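Long-range contacts in alanine dehydrogenase/pyridine nucleotide transhydrogenase (Mycobacterium smegmatis str. MC2 155, PDB 3P2Y), which probably serves as the alpha 1 subunit of a proton-pumping transhydrogenase that passes hydride between NADH and NADP: residues Val299-Glu304 against Thr326-Leu331; Arg278-Leu283 against Gly303-Asn308; Ile140-Thr145 against Phe364-Val369; Thr130-Glu135 against Ala370-Thr375; Glu30-Glu35 against Lys90-Thr95. One frame throughout, in Å; residues are numbered along the deposited sequence.

Interaction 1 (Val299-Glu304 against Thr326-Leu331); sequences VDLAGE and TSPLNL
Val299 and Thr326 sit paired in neighbouring parallel strands, their side chains alongside each other on one face of the sheet. From Val299, CB lies 4.1 Å from Thr326 CG2. Its CG1, turned opposite the backbone N (chi1 -176°), rests against the same methyl and reaches 4.2 Å from Pro328 CD. The other branch, CG2, meets Thr326 CG2 at 3.9 Å, so one threonine methyl lies against the flank of the valine, touching CA and both branches. The threonine hydroxyl turns from this apolar patch to bond Thr317 OG1. A nearly straight bond of 3.0 Å from Asp300 N to Thr326 O (172°) ties the strand ends together.

Beyond it the chains diverge and water fills in. One molecule donates to Asp300 O, at 2.6 Å, and to Pro328 O, while accepting from Gly303 N and Ser327 OG; a second links Leu301 O to Pro328 O. The Asp300 carboxylate closes an Asx turn onto Ala302 N and also binds Thr312 OG1. In an apolar contact Leu301 CD2 meets Leu331 CD1 at 3.5 Å, the two side chains crossing at about a right angle. Leu329 CD2 packs on the backbone at Glu304 N, 3.4 Å away. These are loops leaving the C-terminal ends of adjacent parallel strands, and Leu301 lies near what is probably a Rossmann-type GxGxxG turn, on the edge along which such domains commonly bind their dinucleotide.

Interaction 2 (Arg278-Leu283 against Gly303-Asn308); sequences RPAPRL and GETGGN
Asn308 lies alongside both Pro281 and Leu283 and bonds to the backbone on each side of Arg282. With CG set opposite its carbonyl carbon (chi1 -59°), its amide reaches Pro281 O through ND2 at 2.9 Å, the acceptor close to the amide plane and the donor within the carbonyl plane. Its backbone O takes the N-H of Leu283 at 2.8 Å, on a lone pair, while Leu283 CD1 packs on the amide carbon, Asn308 CG, at 4.0 Å.

Arg282 starts out away from the partner loop, but a bend at chi2 brings CD to 3.5 Å from Asn308 O, and a second at chi3 turns the guanidinium edge toward Gly307 O and Asn308 O.

At the other end Thr305 holds OG1 between its backbone N and carbonyl carbon (chi1 54°), 3.4 Å from Ala280 CB. Thr305 O accepts from Ala280 N at 2.9 Å, the donor standing above the carbonyl plane, and one water joins Thr305 OG1 to Arg278 O. A second water donates to Ala280 O and Gly307 O, bridging the loops midway.

The Asn308 amide also donates to Ala273 O and is bonded through OD1 to Thr271 OG1. With partners on both ends, the flat group is fixed in rotation, so one buried asparagine adds to the backbone and water bonds between the loops and anchors them to the end of strand 268-271 and the loop after it.

Interaction 3 (Ile140-Thr145 against Phe364-Val369); sequences ISRAQT and FTDEIV
Arg142 grips Asp366, the N-cap residue of helix 367-372, with the two terminal nitrogens of its guanidinium. NH2 reaches Asp366 OD2 at 2.8 Å on its syn side, and NH1 makes a straighter bond to Asp366 OD1 at 3.1 Å (172°), meeting the oxygen from above the carboxylate plane. The two flat groups are turned 53° apart, so this end-on salt bridge is twisted, not coplanar. NH1 is also near Glu367 OE1, but that bond is weak and belongs to one of two conformers, which makes it doubtful.

The aspartate is held in turn by its capping role. OD1 accepts from Ile368 N at 2.9 Å, nearly along the C-O axis, so one oxygen serves both the helix end and the arginine. The arrangement joins the turn between strand 130-133 and helix 148-167 to the C-terminal helix, and Leu353 of helix 336-354 touches Arg142, Asp366 and Ile368 alike.

Next to the charged groups lies an apolar layer: Ile140 CD1 meets Ile368 CG1 at 3.7 Å, and Ala143 CB lies 3.7 Å from Ile368 CD1. That same methyl, Ile368 CD1, covers one face of the Arg142 guanidinium, 3.5 Å above its plane and offset toward the rim.

Interaction 4 (Thr130-Glu135 against Ala370-Thr375); sequences TAFAME and AASCIT
Phe132 and Cys373 face each other in a single backbone bridge, with CA atoms 4.3 Å apart, where the chain leaving helix 367-372 runs beside strand 130-133. The bonds flank this pair. Ile374 N donates to Ala131 O at 2.9 Å, nearly in line with the carbonyl, and Ala133 N gives its hydrogen to Ser372 O, also at 2.9 Å. The remaining donor on this edge, Ala131 N, is taken by a side chain: Thr375 OG1 accepts at 3.1 Å (164°), placed there by a chi1 of 46° that sets the hydroxyl between backbone N and carbonyl carbon. A water 2.7 Å from Thr375 OG1 also donates weakly to Thr130 OG1. The hydroxyl of Ser372 is bonded back to Ile368 O within its own helix, and it touches the Phe132 ring at the edge, OG to CD1 3.4 Å.

Cys373 SG makes a sulfur-aromatic contact, at a distance, above the face of that ring, 4.7 Å from its centroid and 25° off the normal. On the other side of the strand, Ala133 CB packs on Ile374 CG2 at 3.7 Å.

Strand 130-133 is an edge strand of the N-terminal parallel sheet within this chain, bonded along its inner edge to strand 107-110, so residues 372-375 cover its outer edge. Helix 336-354 packs on Phe132 through Leu350 and Leu354, while helix 118-126 meets Ala131, Ile374 and Thr375.

Interaction 5 (Glu30-Glu35 against Lys90-Thr95); sequences ESAEGE and KVNPPT
Glu30 OE2 is gripped by Val91 N at 2.9 Å, a nearly straight bond (172°), and more weakly by Lys90 NZ at 3.0 Å. The other oxygen, OE1, accepts from Asn92 N at 3.0 Å. Two successive backbone N-H groups thus hold one acid, both approaching from the same side of the carboxylate plane. The loops concerned follow strands 24-27 and 87-89, adjacent in the Rossmann-like parallel sheet of the N-terminal domain, and Glu30 ties them together just beyond their C-terminal ends.

A bend at chi2 (-64°) brings the Glu30 carboxylate against Val91, with CD 3.5 Å from Val91 CB. The Lys90 chain, folded at chi3 and chi4, curls back to the same acid in a salt bridge, which would probably favour the charged form of this buried carboxylate. Its ammonium also donates to Asn92 O at 2.7 Å, closing the 90-92 loop on itself.

Further out, Ala32, the first residue of a type II turn to Glu35, sets its CB against the Asn92 side chain. Glu35 is held by a salt bridge to Arg37 and a hydrogen bond from Asn330 ND2, and Ser31 OG is bonded to Glu98 of helix 96-99. One water accepts from both Ser31 N, at 3.2 Å, and Lys90 NZ, at 3.1 Å.

Overall arrangement
Along the chain, interaction 5 closes first; interactions 1 and 2 fall within the long span of interaction 3, itself within that of interaction 4. Interactions 1 and 2 share Gly303 and Glu304, with centres 10 Å apart, and lie at the end of strand 297-300 and in loops of the second sheet. Interactions 3 and 4 both use helix 367-372, with centres 11 Å apart; this last helix thus packs with the N-terminal sheet, at strand 130-133 and the turn after it, though its sequence follows the second domain. Interaction 5 joins loops of that first sheet. Its Glu35 meets Asn330 of interaction 1, whose centre is 18 Å away, so loops of the two domains touch there.

Interaction 1 (Val299-Glu304 against Thr326-Leu331)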
# COMPACT_ATOMS: atom_id res chain seq x y z
N VAL A 299 -2.74 10.92 6.77
CA VAL A 299 -1.33 10.58 6.50
C VAL A 299 -0.56 11.91 6.61
O VAL A 299 -0.68 12.79 5.75
CB VAL A 299 -1.13 9.98 5.10
CG1 VAL A 299 0.37 9.53 4.93
CG2 VAL A 299 -2.09 8.77 4.86
N ASP A 300 0.17 12.06 7.70
CA ASP A 300 0.88 13.30 8.03
C ASP A 300 2.35 13.10 7.66
O ASP A 300 3.04 12.26 8.25
CB ASP A 300 0.69 13.55 9.55
CG ASP A 300 1.27 14.88 10.04
OD1 ASP A 300 2.08 15.53 9.35
OD2 ASP A 300 0.95 15.22 11.21
N LEU A 301 2.82 13.84 6.65
CA LEU A 301 4.20 13.68 6.19
C LEU A 301 5.19 14.56 6.95
O LEU A 301 6.39 14.49 6.70
CB LEU A 301 4.36 14.00 4.70
CG LEU A 301 3.49 13.17 3.73
CD1 LEU A 301 3.98 13.37 2.29
CD2 LEU A 301 3.52 11.71 4.12
N ALA A 302 4.68 15.36 7.88
CA ALA A 302 5.52 16.38 8.54
C ALA A 302 5.98 15.99 9.97
O ALA A 302 6.36 16.86 10.77
CB ALA A 302 4.76 17.73 8.56
N GLY A 303 5.97 14.68 10.26
CA GLY A 303 6.24 14.18 11.62
C GLY A 303 7.59 14.59 12.18
O GLY A 303 7.71 14.87 13.37
N GLU A 304 8.60 14.66 11.32
CA GLU A 304 9.96 15.01 11.77
C GLU A 304 10.01 16.41 12.37
O GLU A 304 10.86 16.70 13.23
CB GLU A 304 10.93 14.92 10.59
CG GLU A 304 12.39 14.78 11.01
CD GLU A 304 12.71 13.35 11.43
OE1 GLU A 304 12.82 12.48 10.52
OE2 GLU A 304 12.80 13.09 12.65
N THR A 326 -1.36 8.41 10.79
CA THR A 326 -0.07 7.76 10.54
C THR A 326 0.98 8.79 10.18
O THR A 326 0.67 9.77 9.51
CB THR A 326 -0.18 6.65 9.48
OG1 THR A 326 1.05 5.92 9.40
CG2 THR A 326 -0.56 7.24 8.07
N SER A 327 2.22 8.56 10.62
CA SER A 327 3.27 9.55 10.44
C SER A 327 4.56 8.90 9.94
O SER A 327 5.55 8.73 10.71
CB SER A 327 3.50 10.33 11.77
OG SER A 327 4.59 11.23 11.65
N PRO A 328 4.61 8.57 8.64
CA PRO A 328 5.84 8.00 8.09
C PRO A 328 6.95 9.02 8.05
O PRO A 328 6.70 10.16 7.69
CB PRO A 328 5.47 7.64 6.65
CG PRO A 328 4.29 8.53 6.31
CD PRO A 328 3.52 8.69 7.65
N LEU A 329 8.16 8.59 8.41
CA LEU A 329 9.28 9.55 8.46
C LEU A 329 10.25 9.47 7.29
O LEU A 329 11.04 10.41 7.07
CB LEU A 329 10.06 9.41 9.77
CG LEU A 329 9.19 9.73 10.99
CD1 LEU A 329 9.99 9.37 12.24
CD2 LEU A 329 8.71 11.24 11.03
N ASN A 330 10.21 8.38 6.52
CA ASN A 330 11.13 8.31 5.38
C ASN A 330 10.49 7.55 4.25
O ASN A 330 10.83 6.39 3.99
CB ASN A 330 12.47 7.68 5.83
CG ASN A 330 13.58 7.81 4.77
OD1 ASN A 330 13.34 8.27 3.63
ND2 ASN A 330 14.81 7.39 5.14
N LEU A 331 9.50 8.18 3.61
CA LEU A 331 8.83 7.49 2.50
C LEU A 331 9.74 7.18 1.28
O LEU A 331 9.57 6.14 0.65
CB LEU A 331 7.55 8.23 2.08
CG LEU A 331 6.44 8.09 3.13
CD1 LEU A 331 5.26 8.98 2.68
CD2 LEU A 331 5.93 6.63 3.27
O HOH W 1 5.42 12.09 9.18
O HOH W 2 7.37 11.84 5.64

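Interaction 2 (Arg278-Leu283 against Gly303-Asn308)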
# COMPACT_ATOMS: atom_id res chain seq x y z
N ARG A 278 11.80 25.12 10.74
CA ARG A 278 10.80 25.52 11.68
C ARG A 278 9.81 24.36 11.90
O ARG A 278 9.82 23.44 11.15
CB ARG A 278 10.10 26.77 11.19
CG ARG A 278 11.01 27.95 10.99
CD ARG A 278 11.62 28.37 12.31
NE ARG A 278 10.60 28.80 13.25
CZ ARG A 278 10.66 28.69 14.58
NH1 ARG A 278 11.71 28.18 15.17
NH2 ARG A 278 9.65 29.09 15.30
N PRO A 279 9.01 24.43 12.95
CA PRO A 279 7.96 23.44 13.16
C PRO A 279 7.01 23.36 11.96
O PRO A 279 6.79 24.31 11.30
CB PRO A 279 7.20 24.01 14.33
CG PRO A 279 8.22 24.77 15.06
CD PRO A 279 9.08 25.37 14.07
N ALA A 280 6.45 22.21 11.74
CA ALA A 280 5.44 22.05 10.71
C ALA A 280 4.20 22.89 11.07
O ALA A 280 3.79 22.92 12.24
CB ALA A 280 5.07 20.59 10.57
N PRO A 281 3.59 23.54 10.06
CA PRO A 281 2.32 24.24 10.27
C PRO A 281 1.21 23.28 10.74
O PRO A 281 1.03 22.21 10.14
CB PRO A 281 1.96 24.74 8.87
CG PRO A 281 3.23 24.72 8.10
CD PRO A 281 4.05 23.64 8.66
N ARG A 282 0.46 23.69 11.76
CA ARG A 282 -0.71 22.93 12.21
C ARG A 282 -1.89 23.11 11.25
O ARG A 282 -2.41 24.21 11.10
CB ARG A 282 -1.08 23.33 13.66
CG ARG A 282 -2.24 22.56 14.25
CD ARG A 282 -1.91 21.08 14.54
NE ARG A 282 -0.73 20.87 15.39
CZ ARG A 282 -0.68 21.10 16.70
NH1 ARG A 282 -1.74 21.59 17.36
NH2 ARG A 282 0.44 20.85 17.37
N LEU A 283 -2.31 22.04 10.60
CA LEU A 283 -3.40 22.11 9.63
C LEU A 283 -4.61 21.27 10.00
O LEU A 283 -5.72 21.52 9.50
CB LEU A 283 -2.91 21.68 8.24
CG LEU A 283 -1.72 22.42 7.62
CD1 LEU A 283 -1.19 21.64 6.41
CD2 LEU A 283 -2.13 23.82 7.20
N GLY A 303 5.97 14.68 10.26
CA GLY A 303 6.24 14.18 11.62
C GLY A 303 7.59 14.59 12.18
O GLY A 303 7.71 14.87 13.37
N GLU A 304 8.60 14.66 11.32
CA GLU A 304 9.96 15.01 11.77
C GLU A 304 10.01 16.41 12.37
O GLU A 304 10.86 16.70 13.23
CB GLU A 304 10.93 14.92 10.59
CG GLU A 304 12.39 14.78 11.01
CD GLU A 304 12.71 13.35 11.43
OE1 GLU A 304 12.82 12.48 10.52
OE2 GLU A 304 12.80 13.09 12.65
N THR A 305 9.11 17.30 11.92
CA THR A 305 9.07 18.66 12.47
C THR A 305 7.83 18.94 13.30
O THR A 305 7.42 20.10 13.43
CB THR A 305 9.27 19.73 11.38
OG1 THR A 305 8.32 19.57 10.31
CG2 THR A 305 10.71 19.67 10.84
N GLY A 306 7.23 17.90 13.86
CA GLY A 306 6.13 18.07 14.78
C GLY A 306 4.77 17.60 14.27
O GLY A 306 3.86 17.38 15.06
N GLY A 307 4.66 17.42 12.95
CA GLY A 307 3.40 16.98 12.32
C GLY A 307 2.43 18.11 12.03
O GLY A 307 2.33 19.07 12.80
N ASN A 308 1.68 17.99 10.93
CA ASN A 308 0.62 18.94 10.59
C ASN A 308 -0.61 18.66 11.42
O ASN A 308 -1.52 19.50 11.47
CB ASN A 308 0.23 18.83 9.11
CG ASN A 308 1.41 19.10 8.16
OD1 ASN A 308 1.72 18.29 7.28
ND2 ASN A 308 2.09 20.23 8.36
O HOH W 3 8.66 22.10 8.94
O HOH W 4 4.00 21.01 14.19

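Interaction 3 (Ile140-Thr145 against Phe364-Val369)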
# COMPACT_ATOMS: atom_id res chain seq x y z
N ILE A 140 16.16 27.60 -9.61
CA ILE A 140 16.36 28.34 -10.86
C ILE A 140 16.33 27.35 -12.03
O ILE A 140 16.54 26.13 -11.85
CB ILE A 140 17.68 29.16 -10.87
CG1 ILE A 140 18.91 28.23 -10.82
CG2 ILE A 140 17.69 30.22 -9.72
CD1 ILE A 140 20.25 28.98 -10.97
N SER A 141 16.07 27.88 -13.23
CA SER A 141 15.90 27.07 -14.45
C SER A 141 17.05 26.09 -14.68
O SER A 141 16.84 24.89 -14.95
CB SER A 141 15.74 27.99 -15.67
OG SER A 141 15.29 27.27 -16.82
N ARG A 142 18.27 26.61 -14.59
CA ARG A 142 19.50 25.83 -14.86
C ARG A 142 19.65 24.65 -13.88
O ARG A 142 20.42 23.72 -14.14
CB ARG A 142 20.76 26.70 -14.76
CG ARG A 142 21.00 27.69 -15.91
CD ARG A 142 22.36 28.39 -15.75
NE ARG A 142 23.46 27.44 -15.60
CZ ARG A 142 24.28 27.36 -14.54
NH1 ARG A 142 24.14 28.16 -13.49
NH2 ARG A 142 25.25 26.46 -14.53
N ALA A 143 18.96 24.73 -12.74
CA ALA A 143 19.11 23.71 -11.67
C ALA A 143 17.93 22.74 -11.64
O ALA A 143 17.82 21.90 -10.73
CB ALA A 143 19.28 24.39 -10.33
N GLN A 144 17.06 22.81 -12.64
CA GLN A 144 15.87 21.92 -12.65
C GLN A 144 16.20 20.44 -12.52
O GLN A 144 15.51 19.70 -11.80
CB GLN A 144 15.06 22.12 -13.93
CG GLN A 144 14.24 23.34 -13.93
CD GLN A 144 13.24 23.31 -15.07
OE1 GLN A 144 13.63 23.32 -16.25
NE2 GLN A 144 11.97 23.23 -14.73
N THR A 145 17.27 20.01 -13.18
CA THR A 145 17.65 18.59 -13.15
C THR A 145 18.36 18.18 -11.85
O THR A 145 18.63 16.98 -11.65
CB THR A 145 18.60 18.24 -14.33
OG1 THR A 145 19.78 19.03 -14.23
CG2 THR A 145 17.94 18.50 -15.68
N PHE A 364 33.04 29.15 -8.57
CA PHE A 364 32.19 29.83 -7.60
C PHE A 364 31.47 31.08 -8.12
O PHE A 364 30.71 31.70 -7.38
CB PHE A 364 32.93 30.08 -6.29
CG PHE A 364 33.17 28.83 -5.50
CD1 PHE A 364 32.13 28.25 -4.77
CD2 PHE A 364 34.42 28.21 -5.52
CE1 PHE A 364 32.34 27.07 -4.06
CE2 PHE A 364 34.64 27.03 -4.80
CZ PHE A 364 33.58 26.46 -4.07
N THR A 365 31.67 31.40 -9.40
CA THR A 365 30.92 32.47 -10.06
C THR A 365 29.63 31.91 -10.61
O THR A 365 28.74 32.65 -11.02
CB THR A 365 31.73 33.16 -11.18
OG1 THR A 365 31.90 32.27 -12.29
CG2 THR A 365 33.08 33.61 -10.66
N ASP A 366 29.53 30.59 -10.60
CA ASP A 366 28.28 29.94 -10.99
C ASP A 366 27.37 29.93 -9.76
O ASP A 366 27.72 29.35 -8.72
CB ASP A 366 28.59 28.53 -11.48
CG ASP A 366 27.33 27.76 -11.91
OD1 ASP A 366 26.27 27.93 -11.27
OD2 ASP A 366 27.44 26.98 -12.89
N GLU A 367 26.21 30.57 -9.91
CA GLU A 367 25.22 30.76 -8.86
C GLU A 367 24.81 29.46 -8.13
O GLU A 367 24.53 29.45 -6.94
CB GLU A 367 23.99 31.42 -9.48
CG GLU A 367 23.47 30.72 -10.76
CD GLU A 367 23.98 31.29 -12.09
OE1 GLU A 367 23.29 31.05 -13.10
OE2 GLU A 367 25.06 31.95 -12.14
N ILE A 368 24.76 28.36 -8.87
CA ILE A 368 24.34 27.07 -8.31
C ILE A 368 25.41 26.56 -7.36
O ILE A 368 25.11 26.07 -6.26
CB ILE A 368 24.06 26.01 -9.43
CG1 ILE A 368 22.85 26.42 -10.27
CG2 ILE A 368 23.87 24.60 -8.81
CD1 ILE A 368 22.59 25.55 -11.50
N VAL A 369 26.66 26.66 -7.81
CA VAL A 369 27.82 26.23 -7.05
C VAL A 369 27.98 27.09 -5.78
O VAL A 369 28.15 26.57 -4.68
CB VAL A 369 29.10 26.29 -7.96
CG1 VAL A 369 30.38 25.96 -7.15
CG2 VAL A 369 28.93 25.35 -9.19

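Interaction 4 (Thr130-Glu135 against Ala370-Thr375)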
# COMPACT_ATOMS: atom_id res chain seq x y z
N THR A 130 35.15 20.63 0.85
CA THR A 130 34.27 21.59 0.17
C THR A 130 32.97 20.84 -0.03
O THR A 130 32.96 19.85 -0.75
CB THR A 130 34.86 22.02 -1.19
OG1 THR A 130 36.11 22.70 -0.96
CG2 THR A 130 33.92 22.95 -1.92
N ALA A 131 31.90 21.32 0.59
CA ALA A 131 30.67 20.51 0.71
C ALA A 131 29.48 21.23 0.13
O ALA A 131 29.28 22.43 0.37
CB ALA A 131 30.40 20.19 2.17
N PHE A 132 28.65 20.48 -0.60
CA PHE A 132 27.50 21.07 -1.30
C PHE A 132 26.26 20.40 -0.78
O PHE A 132 26.17 19.19 -0.84
CB PHE A 132 27.62 20.87 -2.81
CG PHE A 132 28.85 21.54 -3.41
CD1 PHE A 132 28.76 22.85 -3.87
CD2 PHE A 132 30.08 20.89 -3.44
CE1 PHE A 132 29.89 23.50 -4.41
CE2 PHE A 132 31.23 21.53 -3.95
CZ PHE A 132 31.11 22.83 -4.45
N ALA A 133 25.34 21.19 -0.24
CA ALA A 133 24.06 20.68 0.31
C ALA A 133 23.00 20.63 -0.79
O ALA A 133 22.67 21.67 -1.42
CB ALA A 133 23.56 21.59 1.45
N MET A 134 22.44 19.45 -1.03
CA MET A 134 21.43 19.34 -2.08
C MET A 134 20.18 20.16 -1.73
O MET A 134 19.49 20.64 -2.63
CB MET A 134 21.10 17.86 -2.34
CG MET A 134 22.28 17.04 -2.94
SD MET A 134 22.89 17.71 -4.53
CE MET A 134 21.47 17.33 -5.60
N GLU A 135 19.91 20.37 -0.44
CA GLU A 135 18.77 21.21 -0.04
C GLU A 135 18.95 22.66 -0.48
O GLU A 135 17.96 23.41 -0.55
CB GLU A 135 18.58 21.20 1.49
CG GLU A 135 18.39 19.82 2.14
CD GLU A 135 19.70 19.26 2.72
OE1 GLU A 135 20.78 19.47 2.12
OE2 GLU A 135 19.64 18.54 3.73
N ALA A 370 27.91 28.41 -5.94
CA ALA A 370 28.03 29.32 -4.80
C ALA A 370 26.89 29.15 -3.78
O ALA A 370 27.15 29.13 -2.56
CB ALA A 370 28.11 30.77 -5.28
N ALA A 371 25.65 29.02 -4.26
CA ALA A 371 24.48 28.92 -3.37
C ALA A 371 24.43 27.60 -2.61
O ALA A 371 24.00 27.57 -1.45
CB ALA A 371 23.17 29.12 -4.15
N SER A 372 24.86 26.51 -3.25
CA SER A 372 24.77 25.19 -2.59
C SER A 372 25.98 24.85 -1.69
O SER A 372 25.88 23.93 -0.88
CB SER A 372 24.53 24.07 -3.60
OG SER A 372 25.62 23.93 -4.51
N CYS A 373 27.09 25.56 -1.85
CA CYS A 373 28.30 25.25 -1.06
C CYS A 373 28.11 25.81 0.34
O CYS A 373 27.86 27.02 0.48
CB CYS A 373 29.53 25.89 -1.70
SG CYS A 373 31.04 25.48 -0.81
N ILE A 374 28.21 24.96 1.35
CA ILE A 374 27.97 25.40 2.72
C ILE A 374 29.26 25.71 3.48
O ILE A 374 29.21 26.16 4.63
CB ILE A 374 27.11 24.39 3.53
CG1 ILE A 374 27.82 23.03 3.69
CG2 ILE A 374 25.72 24.28 2.86
CD1 ILE A 374 27.13 22.07 4.71
N THR A 375 30.39 25.48 2.83
CA THR A 375 31.68 25.57 3.55
C THR A 375 32.46 26.82 3.16
O THR A 375 33.54 27.07 3.70
CB THR A 375 32.57 24.35 3.27
OG1 THR A 375 32.56 24.08 1.86
CG2 THR A 375 32.07 23.12 4.02
O HOH W 5 34.83 25.23 0.86

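Interaction 5 (Glu30-Glu35 against Lys90-Thr95)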
# COMPACT_ATOMS: atom_id res chain seq x y z
N GLU A 30 24.60 3.94 3.27
CA GLU A 30 23.92 4.80 4.23
C GLU A 30 23.77 4.11 5.58
O GLU A 30 23.26 3.00 5.63
CB GLU A 30 22.54 5.19 3.68
CG GLU A 30 22.69 6.11 2.46
CD GLU A 30 23.33 7.44 2.81
OE1 GLU A 30 22.90 8.08 3.80
OE2 GLU A 30 24.28 7.85 2.11
N SER A 31 24.20 4.78 6.65
CA SER A 31 24.24 4.18 8.00
C SER A 31 23.00 4.48 8.85
O SER A 31 22.80 3.84 9.87
CB SER A 31 25.49 4.68 8.75
OG SER A 31 25.54 6.09 8.82
N ALA A 32 22.19 5.47 8.43
CA ALA A 32 21.01 5.87 9.21
C ALA A 32 19.97 4.76 9.35
O ALA A 32 19.71 4.00 8.40
CB ALA A 32 20.38 7.14 8.64
N GLU A 33 19.39 4.63 10.55
CA GLU A 33 18.39 3.59 10.78
C GLU A 33 17.22 3.76 9.78
O GLU A 33 16.69 4.88 9.61
CB GLU A 33 17.84 3.63 12.22
N GLY A 34 16.86 2.65 9.12
CA GLY A 34 15.70 2.61 8.23
C GLY A 34 16.02 3.06 6.82
O GLY A 34 15.18 2.95 5.92
N GLU A 35 17.22 3.61 6.60
CA GLU A 35 17.54 4.16 5.28
C GLU A 35 17.81 3.01 4.33
O GLU A 35 18.54 2.06 4.68
CB GLU A 35 18.77 5.07 5.33
CG GLU A 35 19.06 5.73 3.95
CD GLU A 35 17.85 6.53 3.44
OE1 GLU A 35 17.57 7.59 4.02
OE2 GLU A 35 17.15 6.09 2.51
N LYS A 90 26.69 11.12 -1.16
CA LYS A 90 25.90 10.27 -0.25
C LYS A 90 24.51 10.85 -0.14
O LYS A 90 24.25 11.90 -0.71
CB LYS A 90 26.60 10.15 1.13
CG LYS A 90 26.44 11.37 2.07
CD LYS A 90 27.29 11.18 3.39
CE LYS A 90 26.96 9.84 4.13
NZ LYS A 90 25.46 9.55 4.31
N VAL A 91 23.63 10.19 0.61
CA VAL A 91 22.26 10.66 0.77
C VAL A 91 22.13 11.51 2.03
O VAL A 91 21.96 12.73 1.93
CB VAL A 91 21.25 9.47 0.82
CG1 VAL A 91 19.76 10.01 0.91
CG2 VAL A 91 21.41 8.58 -0.40
N ASN A 92 22.18 10.89 3.21
CA ASN A 92 21.95 11.62 4.48
C ASN A 92 23.19 12.35 5.00
O ASN A 92 24.31 12.03 4.59
CB ASN A 92 21.45 10.65 5.56
CG ASN A 92 20.11 10.05 5.21
OD1 ASN A 92 19.89 8.82 5.27
ND2 ASN A 92 19.19 10.91 4.83
N PRO A 93 22.99 13.36 5.88
CA PRO A 93 24.16 14.07 6.42
C PRO A 93 25.15 13.08 7.04
O PRO A 93 24.71 12.10 7.67
CB PRO A 93 23.55 14.96 7.51
CG PRO A 93 22.16 15.31 6.96
CD PRO A 93 21.71 13.99 6.27
N PRO A 94 26.46 13.35 6.91
CA PRO A 94 27.46 12.48 7.48
C PRO A 94 27.49 12.60 9.00
O PRO A 94 27.22 13.67 9.56
CB PRO A 94 28.78 13.01 6.89
CG PRO A 94 28.52 14.49 6.70
CD PRO A 94 27.06 14.53 6.24
N THR A 95 27.81 11.48 9.66
CA THR A 95 28.04 11.48 11.11
C THR A 95 29.45 12.02 11.38
O THR A 95 30.28 12.15 10.46
CB THR A 95 27.98 10.07 11.69
OG1 THR A 95 29.06 9.32 11.14
CG2 THR A 95 26.65 9.36 11.35
O HOH W 6 26.36 6.87 5.47